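PDB 3CNB: DNA-binding response regulator, merR family from Colwellia psychrerythraea, which probably binds DNA as a response regulator, this part being its CheY-like receiver domain, in which an aspartyl phosphorylation is predicted. Local coordinates for residues H74-T79 with I85-M90; P55-L60 with K122-L127; L12-D17 with V65-F70; D48-V53 with P80-I85; K18-M23 with F111-N116. One frame throughout, in Å; residues are numbered along the deposited sequence.

Contact 1 (H74-T79 with I85-M90); sequences HRIKST and IIVIAM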
# COMPACT_ATOMS: atom_id res chain seq x y z
N HIS A 74 8.36 7.89 -0.99
CA HIS A 74 9.31 8.79 -0.36
C HIS A 74 8.61 9.94 0.37
O HIS A 74 8.92 10.20 1.54
CB HIS A 74 10.27 9.34 -1.41
CG HIS A 74 11.33 10.24 -0.85
ND1 HIS A 74 12.05 9.93 0.27
CD2 HIS A 74 11.79 11.44 -1.29
CE1 HIS A 74 12.92 10.90 0.52
NE2 HIS A 74 12.78 11.82 -0.42
N ARG A 75 7.65 10.59 -0.29
CA ARG A 75 6.83 11.65 0.36
C ARG A 75 6.08 11.17 1.60
O ARG A 75 6.00 11.91 2.57
CB ARG A 75 5.84 12.31 -0.63
CG ARG A 75 4.91 13.40 -0.02
CD ARG A 75 3.51 12.84 0.33
NE ARG A 75 2.66 13.82 1.00
CZ ARG A 75 2.51 13.94 2.32
NH1 ARG A 75 3.14 13.11 3.15
NH2 ARG A 75 1.71 14.88 2.82
N ILE A 76 5.50 9.97 1.55
CA ILE A 76 4.79 9.43 2.72
C ILE A 76 5.75 9.22 3.90
O ILE A 76 5.49 9.68 5.01
CB ILE A 76 4.03 8.09 2.43
CG1 ILE A 76 2.83 8.35 1.52
CG2 ILE A 76 3.56 7.41 3.78
CD1 ILE A 76 2.33 7.14 0.73
N LYS A 77 6.86 8.55 3.63
CA LYS A 77 7.76 8.11 4.71
C LYS A 77 8.72 9.19 5.23
O LYS A 77 9.35 8.99 6.27
CB LYS A 77 8.53 6.84 4.27
CG LYS A 77 7.62 5.62 4.03
CD LYS A 77 6.91 5.18 5.31
CE LYS A 77 7.86 4.61 6.37
NZ LYS A 77 7.06 4.05 7.50
N SER A 78 8.83 10.32 4.53
CA SER A 78 9.75 11.39 4.96
C SER A 78 9.05 12.63 5.53
O SER A 78 9.71 13.61 5.87
CB SER A 78 10.67 11.82 3.83
OG SER A 78 9.92 12.31 2.73
N THR A 79 7.72 12.59 5.63
CA THR A 79 6.94 13.71 6.14
C THR A 79 6.41 13.31 7.50
O THR A 79 5.81 12.24 7.62
CB THR A 79 5.77 14.06 5.18
OG1 THR A 79 6.29 14.35 3.88
CG2 THR A 79 4.92 15.25 5.66
N ILE A 85 3.03 5.59 8.79
CA ILE A 85 2.19 4.75 7.95
C ILE A 85 3.02 3.56 7.44
O ILE A 85 4.15 3.74 6.99
CB ILE A 85 1.62 5.56 6.73
CG1 ILE A 85 0.69 6.68 7.20
CG2 ILE A 85 0.89 4.66 5.76
CD1 ILE A 85 -0.03 7.43 6.04
N ILE A 86 2.46 2.35 7.55
CA ILE A 86 3.13 1.16 7.02
C ILE A 86 2.83 1.08 5.54
O ILE A 86 1.67 0.91 5.14
CB ILE A 86 2.62 -0.15 7.69
CG1 ILE A 86 2.88 -0.14 9.20
CG2 ILE A 86 3.24 -1.40 7.01
CD1 ILE A 86 1.79 -0.93 9.97
N VAL A 87 3.87 1.21 4.73
CA VAL A 87 3.74 1.20 3.29
C VAL A 87 4.16 -0.15 2.71
O VAL A 87 5.30 -0.58 2.85
CB VAL A 87 4.57 2.34 2.62
CG1 VAL A 87 4.56 2.19 1.11
CG2 VAL A 87 4.01 3.72 3.03
N ILE A 88 3.23 -0.80 2.02
CA ILE A 88 3.52 -2.04 1.32
C ILE A 88 3.38 -1.81 -0.18
O ILE A 88 2.28 -1.58 -0.67
CB ILE A 88 2.59 -3.19 1.82
CG1 ILE A 88 2.87 -3.46 3.31
CG2 ILE A 88 2.83 -4.47 1.02
CD1 ILE A 88 1.87 -4.36 3.96
N ALA A 89 4.49 -1.86 -0.91
CA ALA A 89 4.45 -1.72 -2.36
C ALA A 89 3.96 -2.99 -3.07
O ALA A 89 4.15 -4.10 -2.59
CB ALA A 89 5.82 -1.30 -2.90
N MET A 90 3.32 -2.79 -4.22
CA MET A 90 2.94 -3.87 -5.14
C MET A 90 3.35 -3.43 -6.54
O MET A 90 3.31 -2.25 -6.86
CB MET A 90 1.42 -4.09 -5.14
CG MET A 90 0.70 -3.94 -3.82
SD MET A 90 -1.05 -4.22 -4.01
CE MET A 90 -1.64 -2.60 -4.49
O HOH W 1 6.73 1.52 5.71
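K77 and I85 bring the backbones nearest each other, their CA atoms 7.3 Å apart, where the C-terminal end of helix 69-77 lies over the start of strand 86-91. From the last helical turn I76 points into the sheet and K77 curls back toward the loop that enters the strand. In I76 it is the branch methyl CG2 that does the touching: it rests against V87 CG2 at 3.8 Å and turns across I85 at about a right angle, 4.0 Å from I85 CB. Beta-branched I85 and V87 suit the strand and its approach, and I76 offers them a broad apolar surface. The elements belong to the beta-alpha-beta crossover of strand 57-61, helix 69-77 and strand 86-91, a repeating step of the receiver fold, and the apolar layer seats the helix on the sheet. K77 takes a curled path, with bends at chi2 (-64°) and chi3 (-67°), so that its CD methylene slides past V87 CG2 while its ammonium group turns back to the loop. There NZ has A83 O as its principal partner and also donates to I85 O at 3.0 Å, approaching 31° from the carbonyl plane. A water 3.1 Å from K77 NZ accepts from V87 N as well. A leucine in place of K77 removes the ammonium group shared by the I85 and A83 carbonyls, and the loop would probably be freer to shift. Behind K77, S78 OG turns back to H74 O at 2.6 Å and T79 OG1 to R75 O at 2.8 Å, hydroxyls satisfying carbonyls.

Contact 2 (P55-L60 with K122-L127); sequences PDVVML and KTIKQL
I124 is stretched out by chi1 at -166° and chi2 at 167°, which carries its CD1 methyl from helix 117-129 to V57 on the sheet, where CG1, itself trans to the backbone N (chi1 179°), waits at 4.1 Å. This is the helix-on-sheet layer of the CheY-like receiver domain: the last helix packs against central strand 57-61, on the face of the sheet that helix 18-31 also covers. The contact is small because it rests largely on one methyl. The two side chains meet at a slant, and the CA atoms of V57 and I124 stay 8.8 Å apart, so the long reach of isoleucine suits the gap from the helix, while the short, branched valine suits the strand. V57 and M59, two residues apart on the strand, both serve this face. L28 and L31 of helix 18-31 touch I124 as well, and I13, L24 and I88 pack round M59, which places the contact in the apolar core. On the helix, L127 N bonds to T123 O at 2.9 Å, and T123 OG1 turns back to L119 O, which satisfies a hydroxyl beside this apolar layer. M59 is the flexible filler of the group; its chain coils rather than extends, and it presents the sulfur rather than its CE methyl to I124, SD lying 4.3 Å from CD1.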
# COMPACT_ATOMS: atom_id res chain seq x y z
N PRO A 55 -4.71 6.79 6.90
CA PRO A 55 -4.55 5.34 6.94
C PRO A 55 -3.39 4.93 7.83
O PRO A 55 -2.44 5.70 8.03
CB PRO A 55 -4.28 4.98 5.48
CG PRO A 55 -3.64 6.22 4.89
CD PRO A 55 -4.17 7.39 5.66
N ASP A 56 -3.47 3.74 8.39
CA ASP A 56 -2.37 3.22 9.19
C ASP A 56 -1.45 2.45 8.27
O ASP A 56 -0.27 2.35 8.53
CB ASP A 56 -2.92 2.32 10.29
CG ASP A 56 -3.81 3.08 11.25
OD1 ASP A 56 -3.26 3.90 12.01
OD2 ASP A 56 -5.03 2.87 11.21
N VAL A 57 -2.04 1.90 7.21
CA VAL A 57 -1.38 1.10 6.21
C VAL A 57 -1.74 1.62 4.82
O VAL A 57 -2.91 1.90 4.55
CB VAL A 57 -1.80 -0.42 6.30
CG1 VAL A 57 -1.10 -1.25 5.23
CG2 VAL A 57 -1.47 -1.00 7.69
N VAL A 58 -0.75 1.80 3.95
CA VAL A 58 -1.07 1.96 2.51
C VAL A 58 -0.47 0.88 1.62
O VAL A 58 0.74 0.59 1.67
CB VAL A 58 -0.86 3.41 1.85
CG1 VAL A 58 -0.90 4.55 2.85
CG2 VAL A 58 0.33 3.48 0.89
N MET A 59 -1.35 0.31 0.81
CA MET A 59 -0.98 -0.62 -0.23
C MET A 59 -0.80 0.22 -1.49
O MET A 59 -1.74 0.81 -2.00
CB MET A 59 -2.06 -1.69 -0.41
CG MET A 59 -2.51 -2.37 0.91
SD MET A 59 -1.34 -3.58 1.55
CE MET A 59 -1.32 -4.74 0.22
N LEU A 60 0.43 0.24 -1.98
CA LEU A 60 0.83 1.14 -3.05
C LEU A 60 1.20 0.41 -4.34
O LEU A 60 2.23 -0.27 -4.42
CB LEU A 60 2.02 1.99 -2.55
CG LEU A 60 2.66 3.01 -3.50
CD1 LEU A 60 1.71 4.15 -3.76
CD2 LEU A 60 3.96 3.52 -2.95
N LYS A 122 0.26 -13.20 6.24
CA LYS A 122 1.26 -13.25 7.32
C LYS A 122 1.92 -11.90 7.53
O LYS A 122 2.03 -11.42 8.66
CB LYS A 122 2.36 -14.24 6.94
CG LYS A 122 3.34 -14.59 8.05
CD LYS A 122 3.07 -16.00 8.51
CE LYS A 122 4.18 -16.55 9.36
NZ LYS A 122 4.02 -18.02 9.44
N THR A 123 2.36 -11.30 6.41
CA THR A 123 3.14 -10.06 6.39
C THR A 123 2.38 -8.90 6.99
O THR A 123 2.86 -8.30 7.95
CB THR A 123 3.60 -9.71 4.96
OG1 THR A 123 4.37 -10.79 4.44
CG2 THR A 123 4.45 -8.46 4.95
N ILE A 124 1.19 -8.61 6.48
CA ILE A 124 0.42 -7.46 6.98
C ILE A 124 0.03 -7.60 8.45
O ILE A 124 0.07 -6.62 9.18
CB ILE A 124 -0.81 -7.09 6.08
CG1 ILE A 124 -1.36 -5.70 6.45
CG2 ILE A 124 -1.92 -8.15 6.16
CD1 ILE A 124 -2.36 -5.13 5.44
N LYS A 125 -0.33 -8.81 8.88
CA LYS A 125 -0.63 -9.06 10.29
C LYS A 125 0.59 -8.78 11.19
O LYS A 125 0.49 -8.10 12.20
CB LYS A 125 -1.12 -10.50 10.49
CG LYS A 125 -2.51 -10.77 9.93
CD LYS A 125 -3.26 -11.75 10.80
CE LYS A 125 -2.86 -13.19 10.54
NZ LYS A 125 -3.59 -14.12 11.45
N GLN A 126 1.74 -9.32 10.80
CA GLN A 126 2.99 -9.04 11.49
C GLN A 126 3.22 -7.54 11.62
O GLN A 126 3.39 -7.02 12.72
CB GLN A 126 4.16 -9.70 10.75
CG GLN A 126 5.43 -9.82 11.59
CD GLN A 126 6.52 -8.87 11.15
OE1 GLN A 126 6.81 -8.74 9.96
NE2 GLN A 126 7.13 -8.18 12.11
N LEU A 127 3.24 -6.85 10.48
CA LEU A 127 3.54 -5.41 10.46
C LEU A 127 2.60 -4.57 11.32
O LEU A 127 3.04 -3.60 11.94
CB LEU A 127 3.58 -4.86 9.02
CG LEU A 127 4.76 -5.37 8.17
CD1 LEU A 127 4.52 -5.10 6.69
CD2 LEU A 127 6.10 -4.77 8.62

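Contact 3 (L12-D17 with V65-F70); sequences LIIEDD and VGMDGF
D16 OD2 is gripped by two donors: V65 N at 3.1 Å and a water 3.2 Å away. The water also donates to V65 O, at 2.6 Å, so OD2 holds V65 N directly and is linked to V65 O through the water. The bond from V65 N is nearly straight at 173°, on the syn side of the oxygen but 34° out of the carboxylate plane. This is the acidic pocket of the receiver domain, where the loop leaving strand 10-14 faces the loop that follows strand 57-61. D61, the predicted phosphorylation site, unmodified here, touches D16 and has E15 OE1 close to its OD2. Chi1 of 54° folds the carboxylate of D16 back over its own backbone, toward the V65 loop. If D16 were replaced by an alanine, V65 N would have no carboxylate to donate to and the loop would probably be freer to move. E15, whose CB points away from V65-F70, accepts from D17 N on the anti lone pair of OE1. G66 turns the chain at backbone angles where a side chain would strike the preceding carbonyl. Further along, M67 runs extended beyond CG, touching L60 on the way, and reaches strand 10-14 with its terminal methyl: M67 CE lies 3.7 Å from I14 CG2.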
# COMPACT_ATOMS: atom_id res chain seq x y z
N LEU A 12 -5.52 2.30 3.33
CA LEU A 12 -5.74 2.94 2.03
C LEU A 12 -5.05 2.14 0.92
O LEU A 12 -3.83 1.92 0.95
CB LEU A 12 -5.20 4.39 2.04
CG LEU A 12 -5.63 5.53 1.10
CD1 LEU A 12 -4.39 6.23 0.53
CD2 LEU A 12 -6.59 5.14 -0.02
N ILE A 13 -5.82 1.76 -0.09
CA ILE A 13 -5.32 1.04 -1.24
C ILE A 13 -5.23 1.98 -2.43
O ILE A 13 -6.23 2.54 -2.85
CB ILE A 13 -6.23 -0.19 -1.61
CG1 ILE A 13 -6.22 -1.23 -0.50
CG2 ILE A 13 -5.82 -0.83 -2.96
CD1 ILE A 13 -7.46 -2.10 -0.52
N ILE A 14 -4.03 2.13 -2.95
CA ILE A 14 -3.78 2.90 -4.14
C ILE A 14 -3.56 2.00 -5.34
O ILE A 14 -2.55 1.40 -5.47
CB ILE A 14 -2.61 3.81 -3.94
CG1 ILE A 14 -2.90 4.84 -2.87
CG2 ILE A 14 -2.24 4.45 -5.19
CD1 ILE A 14 -1.76 5.44 -2.25
N GLU A 15 -4.54 1.95 -6.22
CA GLU A 15 -4.60 0.96 -7.28
C GLU A 15 -5.61 1.29 -8.39
O GLU A 15 -6.76 1.38 -8.13
CB GLU A 15 -4.95 -0.37 -6.64
CG GLU A 15 -5.18 -1.52 -7.55
CD GLU A 15 -3.97 -1.88 -8.32
OE1 GLU A 15 -3.99 -1.71 -9.52
OE2 GLU A 15 -3.00 -2.31 -7.76
N ASP A 16 -5.18 1.42 -9.63
CA ASP A 16 -6.12 1.73 -10.71
C ASP A 16 -6.85 0.59 -11.35
O ASP A 16 -7.80 0.80 -12.03
CB ASP A 16 -5.60 2.73 -11.75
CG ASP A 16 -4.30 2.35 -12.34
OD1 ASP A 16 -3.83 1.28 -11.98
OD2 ASP A 16 -3.74 3.06 -13.14
N ASP A 17 -6.40 -0.63 -11.09
CA ASP A 17 -7.11 -1.83 -11.54
C ASP A 17 -8.28 -2.09 -10.60
O ASP A 17 -8.09 -2.50 -9.46
CB ASP A 17 -6.14 -3.02 -11.57
CG ASP A 17 -6.73 -4.28 -12.22
OD1 ASP A 17 -7.97 -4.44 -12.30
OD2 ASP A 17 -5.92 -5.13 -12.63
N VAL A 65 -1.04 4.47 -13.45
CA VAL A 65 -0.78 5.33 -14.60
C VAL A 65 -0.88 6.79 -14.15
O VAL A 65 -1.87 7.18 -13.54
CB VAL A 65 -1.77 5.03 -15.76
CG1 VAL A 65 -1.58 5.98 -16.94
CG2 VAL A 65 -1.62 3.58 -16.22
N GLY A 66 0.16 7.57 -14.43
CA GLY A 66 0.13 9.00 -14.11
C GLY A 66 0.56 9.38 -12.70
O GLY A 66 0.28 10.49 -12.24
N MET A 67 1.23 8.46 -12.00
CA MET A 67 1.90 8.79 -10.75
C MET A 67 3.18 8.00 -10.56
O MET A 67 3.29 6.85 -11.00
CB MET A 67 0.97 8.69 -9.52
CG MET A 67 0.67 7.31 -8.97
SD MET A 67 0.25 7.32 -7.19
CE MET A 67 0.77 5.63 -6.92
N ASP A 68 4.15 8.63 -9.92
CA ASP A 68 5.42 8.01 -9.65
C ASP A 68 5.32 7.42 -8.24
O ASP A 68 5.41 8.15 -7.27
CB ASP A 68 6.49 9.09 -9.73
CG ASP A 68 7.91 8.57 -9.54
OD1 ASP A 68 8.85 9.29 -9.96
OD2 ASP A 68 8.12 7.48 -8.98
N GLY A 69 5.15 6.09 -8.13
CA GLY A 69 5.03 5.39 -6.83
C GLY A 69 6.25 5.51 -5.93
O GLY A 69 6.14 5.53 -4.70
N PHE A 70 7.43 5.62 -6.54
CA PHE A 70 8.67 5.77 -5.78
C PHE A 70 8.73 7.09 -5.04
O PHE A 70 9.09 7.17 -3.86
CB PHE A 70 9.86 5.60 -6.72
CG PHE A 70 9.94 4.24 -7.36
CD1 PHE A 70 10.63 3.20 -6.73
CD2 PHE A 70 9.31 3.99 -8.57
CE1 PHE A 70 10.69 1.93 -7.32
CE2 PHE A 70 9.36 2.74 -9.16
CZ PHE A 70 10.04 1.70 -8.54
O HOH W 2 -4.19 6.20 -13.01

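Contact 4 (D48-V53 with P80-I85); sequences DLLHTV and PATANI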
# COMPACT_ATOMS: atom_id res chain seq x y z
N ASP A 48 -5.34 12.84 -1.97
CA ASP A 48 -6.42 13.40 -1.18
C ASP A 48 -6.75 12.48 -0.01
O ASP A 48 -6.78 12.93 1.15
CB ASP A 48 -7.64 13.63 -2.09
CG ASP A 48 -8.83 14.20 -1.36
OD1 ASP A 48 -8.65 14.97 -0.40
OD2 ASP A 48 -9.97 13.87 -1.75
N LEU A 49 -6.96 11.19 -0.31
CA LEU A 49 -7.32 10.18 0.68
C LEU A 49 -6.21 9.88 1.69
O LEU A 49 -6.50 9.54 2.83
CB LEU A 49 -7.81 8.92 -0.00
CG LEU A 49 -9.33 8.83 -0.26
CD1 LEU A 49 -9.92 10.08 -0.86
CD2 LEU A 49 -9.68 7.63 -1.13
N LEU A 50 -4.95 10.08 1.31
CA LEU A 50 -3.84 10.08 2.28
C LEU A 50 -4.19 10.89 3.52
O LEU A 50 -3.91 10.48 4.64
CB LEU A 50 -2.60 10.72 1.66
CG LEU A 50 -1.19 10.15 1.81
CD1 LEU A 50 -0.19 11.27 1.62
CD2 LEU A 50 -0.92 9.43 3.12
N HIS A 51 -4.78 12.06 3.31
CA HIS A 51 -5.14 12.95 4.42
C HIS A 51 -6.48 12.60 5.04
O HIS A 51 -6.59 12.54 6.27
CB HIS A 51 -5.10 14.40 3.95
CG HIS A 51 -3.75 14.83 3.48
ND1 HIS A 51 -2.79 15.29 4.35
CD2 HIS A 51 -3.19 14.83 2.25
CE1 HIS A 51 -1.69 15.58 3.67
NE2 HIS A 51 -1.90 15.30 2.39
N THR A 52 -7.50 12.36 4.22
CA THR A 52 -8.88 12.28 4.74
C THR A 52 -9.21 10.94 5.43
O THR A 52 -10.07 10.87 6.31
CB THR A 52 -9.93 12.57 3.65
OG1 THR A 52 -9.83 11.59 2.61
CG2 THR A 52 -9.73 13.95 3.06
N VAL A 53 -8.53 9.88 5.00
CA VAL A 53 -8.76 8.53 5.51
C VAL A 53 -7.83 8.30 6.72
O VAL A 53 -8.15 7.50 7.59
CB VAL A 53 -8.54 7.51 4.35
CG1 VAL A 53 -8.27 6.11 4.83
CG2 VAL A 53 -9.72 7.56 3.37
N PRO A 80 6.66 14.15 8.53
CA PRO A 80 6.29 13.87 9.91
C PRO A 80 4.89 13.31 10.09
O PRO A 80 4.73 12.32 10.82
CB PRO A 80 6.41 15.24 10.58
CG PRO A 80 7.54 15.88 9.84
CD PRO A 80 7.40 15.43 8.42
N ALA A 81 3.90 13.90 9.43
CA ALA A 81 2.51 13.52 9.66
C ALA A 81 2.22 12.10 9.20
O ALA A 81 1.34 11.43 9.75
CB ALA A 81 1.57 14.51 8.98
N THR A 82 2.97 11.64 8.21
CA THR A 82 2.65 10.37 7.56
C THR A 82 3.76 9.32 7.73
O THR A 82 3.63 8.21 7.25
CB THR A 82 2.40 10.59 6.05
OG1 THR A 82 3.50 11.32 5.52
CG2 THR A 82 1.11 11.38 5.79
N ALA A 83 4.85 9.69 8.41
CA ALA A 83 6.06 8.86 8.50
C ALA A 83 5.82 7.48 9.10
O ALA A 83 6.49 6.53 8.74
CB ALA A 83 7.14 9.56 9.28
N ASN A 84 4.83 7.38 10.00
CA ASN A 84 4.51 6.10 10.66
C ASN A 84 3.56 5.15 9.94
O ASN A 84 3.30 4.03 10.42
CB ASN A 84 4.03 6.37 12.09
CG ASN A 84 5.15 6.85 12.98
OD1 ASN A 84 6.24 6.28 12.98
ND2 ASN A 84 4.90 7.92 13.72
N ILE A 85 3.03 5.59 8.79
CA ILE A 85 2.19 4.75 7.95
C ILE A 85 3.02 3.56 7.44
O ILE A 85 4.15 3.74 6.99
CB ILE A 85 1.62 5.56 6.73
CG1 ILE A 85 0.69 6.68 7.20
CG2 ILE A 85 0.89 4.66 5.76
CD1 ILE A 85 -0.03 7.43 6.04
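L50 sends one methyl, CD2, into an angle formed by two side chains of the loop opposite: it meets I85 CD1 at 3.6 Å and T82 CG2 at 3.9 Å. The leucine stands at about a right angle to T82 and at a slant to I85, and its chi1 of -137°, well off a staggered position, is the rotation that brings the single methyl CD2 to both. For I85 the touching atom is the tip of the long branch, the part of the residue that looks toward helix 43-52. T82 uses its methyl in the same direction and keeps its hydroxyl apart: with chi1 at 51°, OG1 is turned to I76 O, its strongest partner, at the end of helix 69-77, and it also hydrogen-bonds to T79 O of the following loop. Threonine suits the place, offering a methyl to L50 and a hydroxyl to the carbonyls. The loop places T82 and I85 together by a type I beta turn from one to the other, closed by I85 N on T82 O at 3.1 Å. In the receiver fold this loop leads from helix 69-77 into strand 86-91, and the contact joins it to the C-terminal part of helix 43-52, the neighbouring helix on that face of the sheet. R75 of helix 69-77 also lies against L50 and H51, while P55 packs on I85. Within helix 43-52, D48 O accepts from both H51 N (3.1 Å) and T52 N (3.2 Å), the first of these an i to i+3 bond.

Contact 5 (K18-M23 with F111-N116); sequences KEFADM and FGKPLN
F20 leaves helix 18-31 with CB aimed at the loop after strand 109-112, and its chi1 of -177° swings the ring out to meet K113 and L115. One edge of the ring passes E15, which touches it near CD2. The next atom, CE2, lies 4.0 Å from K113 CE, the methylene coming in obliquely, and M90 packs here too. At the tip CZ meets L115 CD1 at 3.9 Å, the methyl sitting at the ring edge and near its plane, with the two side chains roughly perpendicular. K113 and L115 flank P114, whose preceding peptide bond is cis, as is common after this lysine in receiver domains of the CheY family; both point toward the helix. K113 runs extended beyond CG, long enough to lay its methylenes by the ring while NZ continues to salt bridges with D61 and E15 in the acidic pocket. L115 also touches M90 and L120 of helix 117-129, and N116 caps that helix through OD1 on L119 N. Phenylalanine thus suits its place by offering hydrocarbon to both partners: no hydrogen bond crosses the contact, and the lysine gives carbon to the ring while its charge goes to the carboxylates, which probably helps to keep K113 NZ directed at D61, the predicted phosphorylation site.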
# COMPACT_ATOMS: atom_id res chain seq x y z
N LYS A 18 -9.49 -1.85 -11.11
CA LYS A 18 -10.73 -1.94 -10.33
C LYS A 18 -11.03 -3.33 -9.77
O LYS A 18 -11.37 -3.46 -8.60
CB LYS A 18 -11.91 -1.47 -11.17
CG LYS A 18 -12.90 -0.58 -10.45
CD LYS A 18 -13.95 -1.35 -9.67
CE LYS A 18 -15.05 -0.42 -9.19
NZ LYS A 18 -16.01 -1.10 -8.29
N GLU A 19 -10.93 -4.36 -10.62
CA GLU A 19 -11.24 -5.73 -10.24
C GLU A 19 -10.30 -6.22 -9.14
O GLU A 19 -10.74 -6.84 -8.17
CB GLU A 19 -11.14 -6.66 -11.44
CG GLU A 19 -12.41 -6.77 -12.29
CD GLU A 19 -12.35 -7.96 -13.25
OE1 GLU A 19 -12.71 -7.78 -14.44
OE2 GLU A 19 -11.93 -9.06 -12.82
N PHE A 20 -9.01 -5.93 -9.32
CA PHE A 20 -7.97 -6.24 -8.35
C PHE A 20 -8.12 -5.44 -7.05
O PHE A 20 -7.96 -6.00 -5.96
CB PHE A 20 -6.57 -6.04 -8.93
CG PHE A 20 -5.47 -6.43 -7.98
CD1 PHE A 20 -5.31 -7.77 -7.58
CD2 PHE A 20 -4.63 -5.45 -7.44
CE1 PHE A 20 -4.31 -8.11 -6.67
CE2 PHE A 20 -3.62 -5.78 -6.54
CZ PHE A 20 -3.46 -7.11 -6.14
N ALA A 21 -8.44 -4.15 -7.17
CA ALA A 21 -8.66 -3.30 -6.00
C ALA A 21 -9.82 -3.78 -5.14
O ALA A 21 -9.78 -3.64 -3.92
CB ALA A 21 -8.90 -1.83 -6.42
N ASP A 22 -10.85 -4.35 -5.78
CA ASP A 22 -12.03 -4.86 -5.07
C ASP A 22 -11.70 -6.19 -4.41
O ASP A 22 -12.24 -6.51 -3.35
CB ASP A 22 -13.23 -5.04 -6.01
CG ASP A 22 -13.80 -3.71 -6.55
OD1 ASP A 22 -13.32 -2.62 -6.18
OD2 ASP A 22 -14.74 -3.78 -7.37
N MET A 23 -10.82 -6.97 -5.04
CA MET A 23 -10.39 -8.27 -4.52
C MET A 23 -9.47 -8.10 -3.31
O MET A 23 -9.69 -8.73 -2.27
CB MET A 23 -9.72 -9.12 -5.61
CG MET A 23 -8.80 -10.23 -5.06
SD MET A 23 -8.10 -11.33 -6.28
CE MET A 23 -9.64 -11.76 -7.14
N PHE A 111 5.56 -6.52 -3.16
CA PHE A 111 4.94 -7.72 -3.68
C PHE A 111 4.86 -7.69 -5.19
O PHE A 111 4.46 -6.68 -5.77
CB PHE A 111 3.53 -7.86 -3.11
CG PHE A 111 3.49 -8.41 -1.72
CD1 PHE A 111 3.24 -9.76 -1.50
CD2 PHE A 111 3.70 -7.58 -0.61
CE1 PHE A 111 3.20 -10.28 -0.22
CE2 PHE A 111 3.66 -8.08 0.67
CZ PHE A 111 3.41 -9.45 0.87
N GLY A 112 5.27 -8.78 -5.83
CA GLY A 112 5.08 -8.95 -7.27
C GLY A 112 3.67 -9.36 -7.59
O GLY A 112 2.95 -9.82 -6.71
N LYS A 113 3.26 -9.19 -8.84
CA LYS A 113 1.94 -9.65 -9.30
C LYS A 113 2.12 -10.85 -10.23
O LYS A 113 3.05 -10.86 -11.02
CB LYS A 113 1.14 -8.51 -9.94
CG LYS A 113 0.68 -7.46 -8.92
CD LYS A 113 -0.19 -6.40 -9.52
CE LYS A 113 -0.24 -5.18 -8.63
NZ LYS A 113 -0.76 -3.99 -9.37
N PRO A 114 1.26 -11.89 -10.11
CA PRO A 114 0.06 -11.98 -9.25
C PRO A 114 0.49 -12.11 -7.81
O PRO A 114 1.47 -12.77 -7.51
CB PRO A 114 -0.65 -13.25 -9.75
CG PRO A 114 0.43 -14.09 -10.38
CD PRO A 114 1.53 -13.16 -10.82
N LEU A 115 -0.23 -11.42 -6.93
CA LEU A 115 0.13 -11.28 -5.53
C LEU A 115 0.03 -12.60 -4.78
O LEU A 115 -0.94 -13.32 -4.93
CB LEU A 115 -0.78 -10.22 -4.91
CG LEU A 115 -0.35 -9.60 -3.60
CD1 LEU A 115 -0.66 -8.15 -3.63
CD2 LEU A 115 -1.04 -10.29 -2.43
N ASN A 116 1.04 -12.93 -3.98
CA ASN A 116 0.97 -14.12 -3.13
C ASN A 116 0.18 -13.77 -1.87
O ASN A 116 0.71 -13.15 -0.95
CB ASN A 116 2.37 -14.63 -2.78
CG ASN A 116 2.34 -16.02 -2.12
OD1 ASN A 116 1.46 -16.34 -1.34
ND2 ASN A 116 3.31 -16.85 -2.46

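Overall arrangement
Contact 2 lies in the apolar core between helix 117-129 and strand 57-61, beside helix 18-31; contacts 1 and 4 are buried too, share I85, and lie at the end of the sheet where strand 86-91 begins. Contacts 3 and 5 are only partly buried and sit at the other end of the strands, joined by the salt bridge of E15 with K113. Chemistry follows place: 2 and 4 are purely hydrocarbon or thioether across the interface, 1 adds a lysine and a water, 3 pairs a carboxylate-to-backbone bond with one methyl contact, and 5 sets an aromatic ring beside a charged chain. Contact 1 engages the C-terminal end of helix 69-77, contact 3 the loop that leads into it.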